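Local coordinates for ABC transporter, substrate-binding protein (Streptococcus pneumoniae, PDB 5G5Y), which binds short- and long-chain fructooligosaccharides, preferring tetrasaccharides and larger, as the solute-binding protein of the FusABC-MsmK ABC transporter that imports them, at residues A[226-229]-A[230-234]; A[236-240]-A[241-245]; A[327-331]-A[332-336]; A[384-387]-A[388-392]. All coordinates share one frame; numbering follows the deposited sequence.

Interaction 1 (A[226-229]-A[230-234]); sequences NYKE and GVKFI
Tyr227 and Val231, one helical turn apart, meet through the methyl CG2 of Val231, which lies 3.8 Å from Tyr227 CE1 and approaches the ring obliquely. With CG anti to the backbone N (chi1 -179°), the ring swings out toward the next turn and flanks the branched valine. Lys228 and Lys232 run side by side in the same direction, the closest approach of their aliphatic stems being 4.1 Å between Lys228 CG and Lys232 CD; their ammonium groups stand further apart, which should ease the like-charge repulsion. Glu229 also lies alongside Lys232, but Glu229 OE2 and Lys232 NZ are 4.5 Å apart, too far for a salt bridge. A water closes the gap: it donates to Glu229 OE2 and accepts from Lys232 NZ at 2.7 Å. The glutamate chain is bent at chi2 (-58°), which folds its carboxylate round toward this water, while Lys232 NZ has a direct salt bridge to Asp460. Beneath the side chains run regular i to i+4 bonds, such as Val231 N to Tyr227 O at 2.9 Å; buried Gly230 joins in through its N, bonded to Asn226 O. The amphipathic segment thus turns Tyr227 and Val231 toward helix 429-455, while Lys228, in a cation-pi contact with Trp463, and Lys232 reach helix 459-472, and Phe233 packs on helix 157-169.

Interaction 2 (A[236-240]-A[241-245]); sequences QLQEK and GLIDK
A Schellman motif ends helix 225-239 here, with Gly241 as its C-prime residue. Its two defining bonds are Leu242 N to Leu237 O, 3.0 Å, and Gly241 N to Gln238 O, 3.1 Å. They use the carbonyls differently: Leu242 N lies only 23° from the carbonyl plane of Leu237, whereas Gly241 N stands well above that of Gln238. Gly241 suits the reversal because its phi is positive (66°), a backbone region that a residue without a CB enters easily.

The turn brings the apolar side chains of the outgoing loop back against the last helical turn. Leu242 crosses Leu237 at about a right angle, its CD1 lying 4.0 Å from Leu237 CD2, and the same methyl also rests on the CB of Lys240. Ile243 sends CG1 to within 3.9 Å of Leu237 CB. Gln238 is bent at chi2 (66°), which swings its amide across Ile243 and puts OE1 3.5 Å from Ile243 CB. This oxygen also accepts from a water that donates to Asp244 O, tying helix to loop. A second water accepts from Ile243 N at 3.1 Å, giving that loop amide a polar partner.

Leu237 and Leu242 pack on helix 157-169, and Ile243 touches Phe183 of strand 181-183 and Ile454 of helix 429-455. Asp244 fastens the departing loop, pairing through its backbone with Phe183 and forming a salt bridge with Lys258 of helix 252-260.

Interaction 3 (A[327-331]-A[332-336]); sequences DAQYA and PLQSV
Ser335 and Gln329 make the direct side-chain hydrogen bond between 327-331 and 332-336: Ser335 OG donates to Gln329 O at 2.6 Å, in the carbonyl plane and on a lone pair. Chi1 of -71° sets OG beside its own backbone N, toward the preceding helix. Among backbone bonds, Ser335 N meets Ala331 O at 2.8 Å, nearly straight (170°), and Gln334 N reaches the same oxygen weakly. Gln329 NE2 is bonded to Trp325 O, while Gln329 OE1 and Gln334 NE2 both meet Asn338. Ala331 holds the N-cap position, and Pro332 suits the first turn, where its lack of an N-H costs nothing.

One water donates to Ala328 O and to Gln334 OE1 (2.9 Å); another donates to Tyr330 O at 2.7 Å and weakly to Ser335 OG.

In van der Waals contact, Gln334 CB sits 3.3 Å from Ala328 O, and its chain runs alongside that of Gln329, their amide planes 47° apart.

Where the helices meet, a hydroxyl serves Gln329 O and water serves Tyr330 O and Ala328 O, while Ala331 O takes amides of the new helix. Having given its proton to Gln329 O, Ser335 OG can still accept from Ala385 N, joining both helices to strand 384-386.

Interaction 4 (A[384-387]-A[388-392]); sequences LAIL and DSYYG
Leu387 is the bump and the ring of Tyr390 the lid. Leu387 CB lies 4.1 Å from the ring centroid and 25° off its normal, a CH-pi contact over the face, while Leu387 N sits 3.6 Å above the plane over the centre of the same face. Chi1 of -66° sets CG of Tyr390 beside its own backbone N, and the ring reaches back over the strand it has just left. The tight 3-10 turn makes this possible, closed by Tyr390 N to Leu387 O at 2.9 Å. Further out, Tyr390 CE2 abuts Ala385 O at 3.3 Å, and a water at the ring edge bridges that carbonyl oxygen to Tyr390 OH. A long flat tyrosine suits the place: its face covers the backbone and its hydroxyl reaches the water.

Tyr391 receives a second bump, the methyl CG2 of Ile386, 3.5 Å from Tyr391 OH, the two side chains crossing at about a right angle. The hydroxyl itself is held by Glu124 O.

Strand 384-386 is an outermost strand, paired with 121-123. Tyr390 packs against Ile98 of helix 93-101 and Pro332 of helix 332-340, and Tyr391 touches the substrate-binding Trp340 at the far end of that helix.

In the fold
Interactions 1 and 2 share helix 225-239, one covering its first turns and the other its C-terminal end, and they touch where Ile243 CD1 packs on Ile234 O. Interactions 3 and 4 lie on the opposite side of the chain's centre, their centres about 10 Å apart, joined by Ser335 OG to Ala385 N and by a common water. All four combine buried and partly exposed residues, but interaction 4, about 17 Å from the chain's centre, is the most central and relies on aromatic cover. Charged side chains mark interaction 1, apolar packing and a glycine turn interaction 2, and a buried hydroxyl interaction 3. Interactions 3 and 4 lie nearer substrate-binding residues.

Interaction 1 (A[226-229]-A[230-234])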
loop_
_atom_site.group_PDB
_atom_site.type_symbol
_atom_site.label_atom_id
_atom_site.label_comp_id
_atom_site.label_asym_id
_atom_site.label_seq_id
_atom_site.Cartn_x
_atom_site.Cartn_y
_atom_site.Cartn_z
ATOM N N ASN A 226 -3.245 8.188 -24.525
ATOM C CA ASN A 226 -3.512 6.782 -24.113
ATOM C C ASN A 226 -4.619 6.686 -23.101
ATOM O O ASN A 226 -5.393 5.759 -23.116
ATOM C CB ASN A 226 -2.259 6.117 -23.516
ATOM C CG ASN A 226 -1.016 6.403 -24.318
ATOM O OD1 ASN A 226 -0.548 7.555 -24.320
ATOM N ND2 ASN A 226 -0.504 5.408 -25.069
ATOM N N TYR A 227 -4.652 7.655 -22.190
ATOM C CA TYR A 227 -5.640 7.704 -21.147
ATOM C C TYR A 227 -7.022 8.001 -21.743
ATOM O O TYR A 227 -8.002 7.417 -21.321
ATOM C CB TYR A 227 -5.265 8.782 -20.165
ATOM C CG TYR A 227 -6.156 8.977 -18.986
ATOM C CD1 TYR A 227 -7.242 9.813 -19.075
ATOM C CD2 TYR A 227 -5.863 8.392 -17.737
ATOM C CE1 TYR A 227 -8.028 10.070 -17.970
ATOM C CE2 TYR A 227 -6.687 8.617 -16.626
ATOM C CZ TYR A 227 -7.757 9.468 -16.759
ATOM O OH TYR A 227 -8.581 9.733 -15.677
ATOM N N LYS A 228 -7.063 8.933 -22.694
ATOM C CA LYS A 228 -8.287 9.232 -23.449
ATOM C C LYS A 228 -8.831 7.957 -24.123
ATOM O O LYS A 228 -10.027 7.699 -24.032
ATOM C CB LYS A 228 -8.052 10.373 -24.444
ATOM C CG LYS A 228 -9.210 10.589 -25.399
ATOM C CD LYS A 228 -9.096 11.892 -26.156
ATOM C CE LYS A 228 -8.225 11.777 -27.368
ATOM N NZ LYS A 228 -8.540 12.921 -28.279
ATOM N N GLU A 229 -7.957 7.167 -24.758
ATOM C CA GLU A 229 -8.376 5.906 -25.367
ATOM C C GLU A 229 -8.929 4.918 -24.342
ATOM O O GLU A 229 -9.885 4.211 -24.640
ATOM C CB GLU A 229 -7.249 5.269 -26.230
ATOM C CG GLU A 229 -6.795 6.145 -27.388
ATOM C CD GLU A 229 -7.929 6.508 -28.352
ATOM O OE1 GLU A 229 -8.707 5.609 -28.736
ATOM O OE2 GLU A 229 -8.071 7.699 -28.669
ATOM N N GLY A 230 -8.322 4.848 -23.152
ATOM C CA GLY A 230 -8.837 4.049 -22.064
ATOM C C GLY A 230 -10.226 4.472 -21.658
ATOM O O GLY A 230 -11.122 3.653 -21.468
ATOM N N VAL A 231 -10.410 5.768 -21.503
ATOM C CA VAL A 231 -11.708 6.295 -21.130
ATOM C C VAL A 231 -12.740 5.961 -22.216
ATOM O O VAL A 231 -13.851 5.534 -21.891
ATOM C CB VAL A 231 -11.669 7.820 -20.835
ATOM C CG1 VAL A 231 -13.075 8.319 -20.522
ATOM C CG2 VAL A 231 -10.766 8.122 -19.665
ATOM N N LYS A 232 -12.354 6.103 -23.475
ATOM C CA LYS A 232 -13.252 5.823 -24.597
ATOM C C LYS A 232 -13.640 4.343 -24.584
ATOM O O LYS A 232 -14.768 4.007 -24.913
ATOM C CB LYS A 232 -12.625 6.205 -25.914
ATOM C CG LYS A 232 -12.549 7.713 -26.059
ATOM C CD LYS A 232 -11.834 8.106 -27.327
ATOM C CE LYS A 232 -12.730 7.870 -28.523
ATOM N NZ LYS A 232 -12.352 8.771 -29.642
ATOM N N PHE A 233 -12.734 3.489 -24.116
ATOM C CA PHE A 233 -13.048 2.048 -24.001
ATOM C C PHE A 233 -14.109 1.786 -22.923
ATOM O O PHE A 233 -15.103 1.092 -23.171
ATOM C CB PHE A 233 -11.771 1.215 -23.720
ATOM C CG PHE A 233 -12.051 -0.236 -23.480
ATOM C CD1 PHE A 233 -12.380 -1.078 -24.553
ATOM C CD2 PHE A 233 -11.978 -0.777 -22.208
ATOM C CE1 PHE A 233 -12.676 -2.415 -24.338
ATOM C CE2 PHE A 233 -12.259 -2.142 -21.994
ATOM C CZ PHE A 233 -12.587 -2.952 -23.058
ATOM N N ILE A 234 -13.940 2.379 -21.736
ATOM C CA ILE A 234 -14.909 2.185 -20.671
ATOM C C ILE A 234 -16.278 2.794 -21.124
ATOM O O ILE A 234 -17.342 2.189 -20.863
ATOM C CB ILE A 234 -14.435 2.775 -19.331
ATOM C CG1 ILE A 234 -13.069 2.169 -18.895
ATOM C CG2 ILE A 234 -15.482 2.527 -18.235
ATOM C CD1 ILE A 234 -13.032 0.668 -18.758
HETATM O O HOH W 1 -10.462 5.991 -30.481
HETATM O O HOH W 2 -9.724 9.145 -29.867
#

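Interaction 2 (A[236-240]-A[241-245])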
loop_
_atom_site.group_PDB
_atom_site.type_symbol
_atom_site.label_atom_id
_atom_site.label_comp_id
_atom_site.label_asym_id
_atom_site.label_seq_id
_atom_site.Cartn_x
_atom_site.Cartn_y
_atom_site.Cartn_z
ATOM N N GLN A 236 -17.444 2.826 -24.211
ATOM C CA GLN A 236 -17.995 1.750 -25.045
ATOM C C GLN A 236 -18.709 0.711 -24.219
ATOM O O GLN A 236 -19.827 0.326 -24.573
ATOM C CB GLN A 236 -16.924 1.048 -25.863
ATOM C CG GLN A 236 -16.347 1.821 -27.023
ATOM C CD GLN A 236 -15.259 0.987 -27.718
ATOM O OE1 GLN A 236 -14.080 1.065 -27.370
ATOM N NE2 GLN A 236 -15.668 0.149 -28.658
ATOM N N LEU A 237 -18.105 0.278 -23.105
ATOM C CA LEU A 237 -18.790 -0.650 -22.202
ATOM C C LEU A 237 -20.076 -0.070 -21.664
ATOM O O LEU A 237 -21.091 -0.790 -21.594
ATOM C CB LEU A 237 -17.928 -1.085 -21.004
ATOM C CG LEU A 237 -16.574 -1.657 -21.349
ATOM C CD1 LEU A 237 -15.838 -2.101 -20.070
ATOM C CD2 LEU A 237 -16.678 -2.785 -22.350
ATOM N N GLN A 238 -20.052 1.197 -21.259
ATOM C CA GLN A 238 -21.241 1.839 -20.746
ATOM C C GLN A 238 -22.348 1.870 -21.821
ATOM O O GLN A 238 -23.517 1.594 -21.516
ATOM C CB GLN A 238 -20.938 3.269 -20.282
ATOM C CG GLN A 238 -22.144 4.075 -19.788
ATOM C CD GLN A 238 -22.772 3.556 -18.513
ATOM O OE1 GLN A 238 -22.182 2.768 -17.757
ATOM N NE2 GLN A 238 -23.974 4.032 -18.243
ATOM N N GLU A 239 -21.988 2.247 -23.042
ATOM C CA GLU A 239 -22.983 2.396 -24.135
ATOM C C GLU A 239 -23.624 1.051 -24.465
ATOM O O GLU A 239 -24.799 1.002 -24.826
ATOM C CB GLU A 239 -22.333 2.956 -25.381
ATOM C CG GLU A 239 -21.964 4.427 -25.295
ATOM C CD GLU A 239 -21.211 4.902 -26.537
ATOM O OE1 GLU A 239 -21.042 4.121 -27.474
ATOM O OE2 GLU A 239 -20.796 6.066 -26.614
ATOM N N LYS A 240 -22.852 -0.026 -24.340
ATOM C CA LYS A 240 -23.373 -1.384 -24.545
ATOM C C LYS A 240 -24.152 -1.986 -23.383
ATOM O O LYS A 240 -24.503 -3.146 -23.441
ATOM C CB LYS A 240 -22.238 -2.289 -24.974
ATOM C CG LYS A 240 -21.679 -1.877 -26.326
ATOM C CD LYS A 240 -20.418 -2.630 -26.653
ATOM C CE LYS A 240 -19.632 -1.978 -27.777
ATOM N NZ LYS A 240 -20.198 -2.346 -29.100
ATOM N N GLY A 241 -24.406 -1.217 -22.325
ATOM C CA GLY A 241 -25.112 -1.709 -21.131
ATOM C C GLY A 241 -24.355 -2.755 -20.339
ATOM O O GLY A 241 -24.951 -3.628 -19.702
ATOM N N LEU A 242 -23.028 -2.684 -20.366
ATOM C CA LEU A 242 -22.222 -3.737 -19.750
ATOM C C LEU A 242 -21.757 -3.383 -18.345
ATOM O O LEU A 242 -21.304 -4.281 -17.615
ATOM C CB LEU A 242 -21.043 -4.057 -20.660
ATOM C CG LEU A 242 -21.387 -4.532 -22.077
ATOM C CD1 LEU A 242 -20.139 -4.657 -22.969
ATOM C CD2 LEU A 242 -22.159 -5.854 -22.043
ATOM N N ILE A 243 -21.879 -2.112 -17.937
ATOM C CA ILE A 243 -21.417 -1.667 -16.632
ATOM C C ILE A 243 -22.551 -1.716 -15.620
ATOM O O ILE A 243 -23.682 -1.332 -15.925
ATOM C CB ILE A 243 -20.802 -0.227 -16.666
ATOM C CG1 ILE A 243 -19.624 -0.174 -17.662
ATOM C CG2 ILE A 243 -20.339 0.180 -15.275
ATOM C CD1 ILE A 243 -18.901 1.172 -17.735
ATOM N N ASP A 244 -22.228 -2.218 -14.428
ATOM C CA ASP A 244 -23.052 -2.097 -13.239
ATOM C C ASP A 244 -23.729 -0.726 -13.150
ATOM O O ASP A 244 -23.055 0.301 -13.058
ATOM C CB ASP A 244 -22.153 -2.359 -11.994
ATOM C CG ASP A 244 -22.934 -2.664 -10.730
ATOM O OD1 ASP A 244 -24.084 -2.204 -10.622
ATOM O OD2 ASP A 244 -22.378 -3.326 -9.806
ATOM N N LYS A 245 -25.075 -0.693 -13.160
ATOM C CA LYS A 245 -25.771 0.621 -13.056
ATOM C C LYS A 245 -25.464 1.440 -11.788
ATOM O O LYS A 245 -25.692 2.654 -11.770
ATOM C CB LYS A 245 -27.292 0.511 -13.309
ATOM C CG LYS A 245 -27.997 -0.671 -12.660
ATOM C CD LYS A 245 -29.462 -0.384 -12.330
ATOM C CE LYS A 245 -30.021 -1.408 -11.346
ATOM N NZ LYS A 245 -29.548 -1.163 -9.948
HETATM O O HOH W 3 -23.910 0.128 -18.702
HETATM O O HOH W 4 -22.833 2.668 -14.809
#

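Interaction 3 (A[327-331]-A[332-336])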
loop_
_atom_site.group_PDB
_atom_site.type_symbol
_atom_site.label_atom_id
_atom_site.label_comp_id
_atom_site.label_asym_id
_atom_site.label_seq_id
_atom_site.Cartn_x
_atom_site.Cartn_y
_atom_site.Cartn_z
ATOM N N ASP A 327 17.375 -0.247 18.060
ATOM C CA ASP A 327 18.104 -1.194 17.206
ATOM C C ASP A 327 17.763 -2.691 17.422
ATOM O O ASP A 327 17.753 -3.464 16.439
ATOM C CB ASP A 327 19.597 -0.957 17.229
ATOM C CG ASP A 327 20.268 -1.523 16.010
ATOM O OD1 ASP A 327 19.836 -1.170 14.873
ATOM O OD2 ASP A 327 21.173 -2.360 16.197
ATOM N N ALA A 328 17.388 -3.081 18.645
ATOM C CA ALA A 328 16.989 -4.450 18.929
ATOM C C ALA A 328 15.711 -4.791 18.115
ATOM O O ALA A 328 15.497 -5.949 17.763
ATOM C CB ALA A 328 16.783 -4.617 20.407
ATOM N N GLN A 329 14.902 -3.775 17.782
ATOM C CA GLN A 329 13.667 -3.995 17.016
ATOM C C GLN A 329 13.963 -4.348 15.550
ATOM O O GLN A 329 13.134 -5.003 14.914
ATOM C CB GLN A 329 12.718 -2.824 17.069
ATOM C CG GLN A 329 12.547 -2.188 18.441
ATOM C CD GLN A 329 12.305 -3.205 19.555
ATOM O OE1 GLN A 329 11.435 -4.062 19.445
ATOM N NE2 GLN A 329 13.108 -3.133 20.624
ATOM N N TYR A 330 15.127 -3.917 15.050
ATOM C CA TYR A 330 15.606 -4.181 13.699
ATOM C C TYR A 330 16.393 -5.486 13.528
ATOM O O TYR A 330 16.757 -5.830 12.410
ATOM C CB TYR A 330 16.446 -2.994 13.194
ATOM C CG TYR A 330 15.633 -1.795 12.839
ATOM C CD1 TYR A 330 14.806 -1.792 11.697
ATOM C CD2 TYR A 330 15.676 -0.649 13.611
ATOM C CE1 TYR A 330 14.041 -0.679 11.368
ATOM C CE2 TYR A 330 14.934 0.493 13.272
ATOM C CZ TYR A 330 14.116 0.466 12.143
ATOM O OH TYR A 330 13.368 1.580 11.820
ATOM N N ALA A 331 16.672 -6.222 14.622
ATOM C CA ALA A 331 17.136 -7.609 14.484
ATOM C C ALA A 331 16.047 -8.373 13.711
ATOM O O ALA A 331 14.855 -8.239 14.032
ATOM C CB ALA A 331 17.396 -8.255 15.855
ATOM N N PRO A 332 16.423 -9.129 12.671
ATOM C CA PRO A 332 15.428 -9.770 11.770
ATOM C C PRO A 332 14.296 -10.561 12.474
ATOM O O PRO A 332 13.114 -10.350 12.183
ATOM C CB PRO A 332 16.290 -10.700 10.928
ATOM C CG PRO A 332 17.593 -9.976 10.860
ATOM C CD PRO A 332 17.806 -9.379 12.212
ATOM N N LEU A 333 14.648 -11.445 13.418
ATOM C CA LEU A 333 13.597 -12.218 14.140
ATOM C C LEU A 333 12.674 -11.320 14.967
ATOM O O LEU A 333 11.473 -11.600 15.133
ATOM C CB LEU A 333 14.201 -13.294 15.043
ATOM C CG LEU A 333 14.461 -14.664 14.398
ATOM C CD1 LEU A 333 15.284 -15.494 15.384
ATOM C CD2 LEU A 333 13.193 -15.423 14.039
ATOM N N GLN A 334 13.227 -10.224 15.474
ATOM C CA GLN A 334 12.458 -9.309 16.252
ATOM C C GLN A 334 11.532 -8.503 15.334
ATOM O O GLN A 334 10.377 -8.309 15.683
ATOM C CB GLN A 334 13.362 -8.360 17.039
ATOM C CG GLN A 334 12.605 -7.612 18.137
ATOM C CD GLN A 334 12.200 -8.524 19.286
ATOM O OE1 GLN A 334 13.033 -9.184 19.873
ATOM N NE2 GLN A 334 10.918 -8.598 19.567
ATOM N N SER A 335 12.060 -7.977 14.217
ATOM C CA SER A 335 11.222 -7.273 13.251
ATOM C C SER A 335 10.013 -8.103 12.796
ATOM O O SER A 335 8.896 -7.599 12.709
ATOM C CB SER A 335 12.036 -6.807 12.053
ATOM O OG SER A 335 12.892 -5.759 12.397
ATOM N N VAL A 336 10.243 -9.385 12.508
ATOM C CA VAL A 336 9.191 -10.216 12.012
ATOM C C VAL A 336 8.092 -10.339 13.083
ATOM O O VAL A 336 6.927 -10.119 12.793
ATOM C CB VAL A 336 9.714 -11.597 11.562
ATOM C CG1 VAL A 336 8.592 -12.588 11.335
ATOM C CG2 VAL A 336 10.604 -11.451 10.322
HETATM O O HOH W 5 15.671 -8.021 19.594
HETATM O O HOH W 6 15.342 -6.681 10.242
#

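Interaction 4 (A[384-387]-A[388-392])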
loop_
_atom_site.group_PDB
_atom_site.type_symbol
_atom_site.label_atom_id
_atom_site.label_comp_id
_atom_site.label_asym_id
_atom_site.label_seq_id
_atom_site.Cartn_x
_atom_site.Cartn_y
_atom_site.Cartn_z
ATOM N N LEU A 384 10.771 -1.220 12.379
ATOM C CA LEU A 384 11.179 -2.566 12.057
ATOM C C LEU A 384 11.449 -2.702 10.568
ATOM O O LEU A 384 11.050 -1.830 9.739
ATOM C CB LEU A 384 10.084 -3.590 12.504
ATOM C CG LEU A 384 8.717 -3.547 11.784
ATOM C CD1 LEU A 384 8.718 -4.362 10.505
ATOM C CD2 LEU A 384 7.577 -4.020 12.726
ATOM N N ALA A 385 12.117 -3.794 10.220
ATOM C CA ALA A 385 12.374 -4.114 8.834
ATOM C C ALA A 385 12.323 -5.587 8.537
ATOM O O ALA A 385 12.995 -6.380 9.197
ATOM C CB ALA A 385 13.706 -3.578 8.373
ATOM N N ILE A 386 11.529 -5.911 7.516
ATOM C CA ILE A 386 11.471 -7.251 6.915
ATOM C C ILE A 386 11.841 -7.108 5.445
ATOM O O ILE A 386 11.131 -6.448 4.657
ATOM C CB ILE A 386 10.095 -7.890 7.058
ATOM C CG1 ILE A 386 9.681 -7.902 8.540
ATOM C CG2 ILE A 386 10.090 -9.321 6.528
ATOM C CD1 ILE A 386 8.232 -8.264 8.774
ATOM N N LEU A 387 12.962 -7.716 5.093
ATOM C CA LEU A 387 13.488 -7.672 3.731
ATOM C C LEU A 387 13.070 -8.953 3.035
ATOM O O LEU A 387 12.858 -9.993 3.677
ATOM C CB LEU A 387 15.002 -7.516 3.720
ATOM C CG LEU A 387 15.529 -6.288 4.460
ATOM C CD1 LEU A 387 17.016 -6.140 4.270
ATOM C CD2 LEU A 387 14.806 -5.023 4.031
ATOM N N ASP A 388 12.933 -8.850 1.719
ATOM C CA ASP A 388 12.542 -9.974 0.910
ATOM C C ASP A 388 13.520 -11.155 1.023
ATOM O O ASP A 388 13.091 -12.294 0.945
ATOM C CB ASP A 388 12.344 -9.536 -0.524
ATOM C CG ASP A 388 11.588 -10.568 -1.347
ATOM O OD1 ASP A 388 10.421 -10.867 -1.023
ATOM O OD2 ASP A 388 12.178 -11.062 -2.334
ATOM N N SER A 389 14.800 -10.887 1.288
ATOM C CA SER A 389 15.768 -11.953 1.580
ATOM C C SER A 389 15.489 -12.799 2.864
ATOM O O SER A 389 16.092 -13.849 3.061
ATOM C CB SER A 389 17.176 -11.365 1.670
ATOM O OG SER A 389 17.270 -10.428 2.716
ATOM N N TYR A 390 14.638 -12.324 3.758
ATOM C CA TYR A 390 14.382 -13.034 5.024
ATOM C C TYR A 390 13.491 -14.278 4.814
ATOM O O TYR A 390 13.498 -15.185 5.664
ATOM C CB TYR A 390 13.670 -12.146 6.034
ATOM C CG TYR A 390 14.433 -10.954 6.569
ATOM C CD1 TYR A 390 15.688 -10.595 6.080
ATOM C CD2 TYR A 390 13.907 -10.205 7.616
ATOM C CE1 TYR A 390 16.387 -9.523 6.594
ATOM C CE2 TYR A 390 14.585 -9.120 8.126
ATOM C CZ TYR A 390 15.819 -8.767 7.623
ATOM O OH TYR A 390 16.506 -7.660 8.130
ATOM N N TYR A 391 12.693 -14.291 3.730
ATOM C CA TYR A 391 11.717 -15.367 3.541
ATOM C C TYR A 391 12.447 -16.649 3.229
ATOM O O TYR A 391 13.351 -16.638 2.400
ATOM C CB TYR A 391 10.671 -15.026 2.471
ATOM C CG TYR A 391 9.929 -13.788 2.859
ATOM C CD1 TYR A 391 9.140 -13.762 4.002
ATOM C CD2 TYR A 391 10.033 -12.627 2.102
ATOM C CE1 TYR A 391 8.501 -12.608 4.388
ATOM C CE2 TYR A 391 9.383 -11.461 2.477
ATOM C CZ TYR A 391 8.613 -11.454 3.602
ATOM O OH TYR A 391 7.961 -10.308 3.990
ATOM N N GLY A 392 12.104 -17.725 3.952
ATOM C CA GLY A 392 12.799 -19.007 3.820
ATOM C C GLY A 392 14.083 -19.128 4.635
ATOM O O GLY A 392 14.772 -20.169 4.576
HETATM O O HOH W 6 15.342 -6.681 10.242
#